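Local coordinates for protein tRNA-5-methyluridine(54) 2-sulfurtransferase (Pyrococcus horikoshii, PDB 5MKO) that catalyses the ATP-dependent 2-thiolation of 5-methyluridine 54 in the T loop of tRNA, using an iron-sulfur cluster and giving AMP and diphosphate, at residues E51-A56 / A153-H158. Sequence-based numbering, arbitrary orientation.
With AMP (adenosine monophosphate), chain C.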
loop_
_atom_site.group_PDB
_atom_site.type_symbol
_atom_site.label_atom_id
_atom_site.label_comp_id
_atom_site.label_asym_id
_atom_site.label_seq_id
_atom_site.Cartn_x
_atom_site.Cartn_y
_atom_site.Cartn_z
ATOM N N GLU A 51 34.422 12.490 0.491
ATOM C CA GLU A 51 33.747 12.433 1.793
ATOM C C GLU A 51 34.239 11.309 2.702
ATOM O O GLU A 51 34.569 10.227 2.217
ATOM C CB GLU A 51 32.226 12.253 1.598
ATOM C CG GLU A 51 31.478 13.515 1.218
ATOM C CD GLU A 51 29.971 13.361 1.149
ATOM O OE1 GLU A 51 29.478 12.731 0.186
ATOM O OE2 GLU A 51 29.280 13.898 2.044
ATOM N N ARG A 52 34.226 11.557 4.029
ATOM C CA ARG A 52 34.528 10.568 5.062
ATOM C C ARG A 52 33.181 9.967 5.478
ATOM O O ARG A 52 32.360 10.649 6.104
ATOM C CB ARG A 52 35.236 11.213 6.259
ATOM C CG ARG A 52 36.746 11.292 6.104
ATOM C CD ARG A 52 37.396 11.887 7.333
ATOM N NE ARG A 52 37.554 10.911 8.413
ATOM C CZ ARG A 52 37.151 11.104 9.667
ATOM N NH1 ARG A 52 36.535 12.229 10.008
ATOM N NH2 ARG A 52 37.374 10.181 10.591
ATOM N N ILE A 53 32.934 8.715 5.061
ATOM C CA ILE A 53 31.680 7.992 5.292
ATOM C C ILE A 53 31.736 7.091 6.532
ATOM O O ILE A 53 32.706 6.354 6.720
ATOM C CB ILE A 53 31.254 7.211 4.005
ATOM C CG1 ILE A 53 31.251 8.146 2.760
ATOM C CG2 ILE A 53 29.886 6.520 4.179
ATOM C CD1 ILE A 53 31.528 7.480 1.430
ATOM N N LEU A 54 30.693 7.160 7.376
ATOM C CA LEU A 54 30.568 6.313 8.557
ATOM C C LEU A 54 29.468 5.280 8.308
ATOM O O LEU A 54 28.299 5.642 8.172
ATOM C CB LEU A 54 30.295 7.124 9.840
ATOM C CG LEU A 54 30.138 6.308 11.136
ATOM C CD1 LEU A 54 31.484 5.849 11.685
ATOM C CD2 LEU A 54 29.396 7.096 12.185
ATOM N N VAL A 55 29.848 3.999 8.224
ATOM C CA VAL A 55 28.887 2.924 8.014
ATOM C C VAL A 55 28.477 2.347 9.370
ATOM O O VAL A 55 29.310 1.819 10.105
ATOM C CB VAL A 55 29.315 1.840 6.976
ATOM C CG1 VAL A 55 28.157 0.875 6.681
ATOM C CG2 VAL A 55 29.819 2.481 5.681
ATOM N N ALA A 56 27.189 2.492 9.707
ATOM C CA ALA A 56 26.620 1.984 10.943
ATOM C C ALA A 56 26.413 0.480 10.721
ATOM O O ALA A 56 25.541 0.087 9.943
ATOM C CB ALA A 56 25.305 2.686 11.221
ATOM N N ALA A 153 29.179 11.924 6.162
ATOM C CA ALA A 153 27.940 11.186 5.931
ATOM C C ALA A 153 27.853 9.897 6.744
ATOM O O ALA A 153 28.883 9.324 7.107
ATOM C CB ALA A 153 27.816 10.860 4.450
ATOM N N ILE A 154 26.610 9.435 7.004
ATOM C CA ILE A 154 26.300 8.163 7.667
ATOM C C ILE A 154 25.589 7.315 6.622
ATOM O O ILE A 154 24.670 7.804 5.973
ATOM C CB ILE A 154 25.431 8.259 8.967
ATOM C CG1 ILE A 154 25.924 9.339 9.946
ATOM C CG2 ILE A 154 25.348 6.889 9.652
ATOM C CD1 ILE A 154 24.965 9.662 11.111
ATOM N N ALA A 155 26.013 6.063 6.450
ATOM C CA ALA A 155 25.377 5.144 5.514
ATOM C C ALA A 155 24.811 3.958 6.291
ATOM O O ALA A 155 25.498 3.383 7.146
ATOM C CB ALA A 155 26.372 4.680 4.461
ATOM N N THR A 156 23.533 3.642 6.037
ATOM C CA THR A 156 22.838 2.534 6.683
ATOM C C THR A 156 22.572 1.421 5.671
ATOM O O THR A 156 22.738 1.633 4.469
ATOM C CB THR A 156 21.599 3.007 7.458
ATOM O OG1 THR A 156 20.699 3.694 6.584
ATOM C CG2 THR A 156 21.948 3.854 8.673
ATOM N N GLY A 157 22.191 0.248 6.175
ATOM C CA GLY A 157 21.943 -0.944 5.370
ATOM C C GLY A 157 20.568 -1.113 4.750
ATOM O O GLY A 157 20.332 -2.135 4.101
ATOM N N HIS A 158 19.659 -0.123 4.906
ATOM C CA HIS A 158 18.289 -0.176 4.360
ATOM C C HIS A 158 18.220 -0.489 2.859
ATOM O O HIS A 158 18.736 0.269 2.033
ATOM C CB HIS A 158 17.513 1.103 4.646
ATOM C CG HIS A 158 17.392 1.441 6.091
ATOM N ND1 HIS A 158 18.394 2.116 6.755
ATOM C CD2 HIS A 158 16.353 1.260 6.934
ATOM C CE1 HIS A 158 17.939 2.314 7.980
ATOM N NE2 HIS A 158 16.717 1.811 8.136
HETATM P P AMP C . 17.246 -1.432 12.034
HETATM O O1P AMP C . 17.643 -2.516 13.067
HETATM O O2P AMP C . 16.634 -2.107 10.768
HETATM O O3P AMP C . 16.412 -0.321 12.597
HETATM O "O5'" AMP C . 18.601 -0.796 11.543
HETATM C "C5'" AMP C . 18.736 0.110 10.432
HETATM C "C4'" AMP C . 20.202 0.301 10.160
HETATM O "O4'" AMP C . 20.851 0.799 11.350
HETATM C "C3'" AMP C . 20.955 -0.970 9.813
HETATM O "O3'" AMP C . 20.794 -1.292 8.438
HETATM C "C2'" AMP C . 22.385 -0.613 10.210
HETATM O "O2'" AMP C . 22.995 0.180 9.197
HETATM C "C1'" AMP C . 22.155 0.251 11.458
HETATM N N9 AMP C . 22.271 -0.446 12.742
HETATM C C8 AMP C . 21.319 -1.220 13.352
HETATM N N7 AMP C . 21.691 -1.720 14.506
HETATM C C5 AMP C . 22.979 -1.236 14.674
HETATM C C6 AMP C . 23.933 -1.407 15.696
HETATM N N6 AMP C . 23.751 -2.200 16.756
HETATM N N1 AMP C . 25.116 -0.763 15.569
HETATM C C2 AMP C . 25.328 -0.012 14.482
HETATM N N3 AMP C . 24.517 0.200 13.443
HETATM C C4 AMP C . 23.347 -0.442 13.598
#
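Leu54 is gripped through both of its backbone polar atoms: its N donates to Ala153 O at 2.8 Å, and its O accepts from Ala155 N at 2.9 Å. Ala56 N reaches on to Ala155 O at 3.2 Å, while the opposite end of the ladder closes with only a weak bond from Ala153 N to Arg52 O. This is the parallel pairing of strands 52-56 and 153-155 in the core of the PP-loop domain, a member of the HUP class of nucleotide-binding alpha/beta folds. As in such folds generally, the ligand sits at the C-terminal ends of the strands, and here the two strand ends share one ribose. AMP O2' donates to Ala56 O (2.7 Å) and accepts from Gly157 N (3.1 Å), so a single hydroxyl bridges the segments; Gly157 N also makes a weak bond to O3'. Beyond it, Thr156 OG1 and His158 ND1 are hydrogen-bonded at 2.8 Å, a bond that would limit rotation of the imidazole, whose CE1 lies 3.4 Å from AMP C5'. The side chains that the paired strands send to either face of the sheet here are aliphatic. On one, Ile53, Val55 and Ala155 pack together, with Leu70 of helix 61-72 lying against Val55 and Ala155; Ile53 holds CG2 anti to its own N, and this methyl meets Ala155 CB. On the other, Leu54 and Ile154 both lie against Ala146 of helix 132-148. At the C-terminal end of strand 52-56, the methyl of Ala56 comes next to the adenine, its CB 3.4 Å from AMP N3.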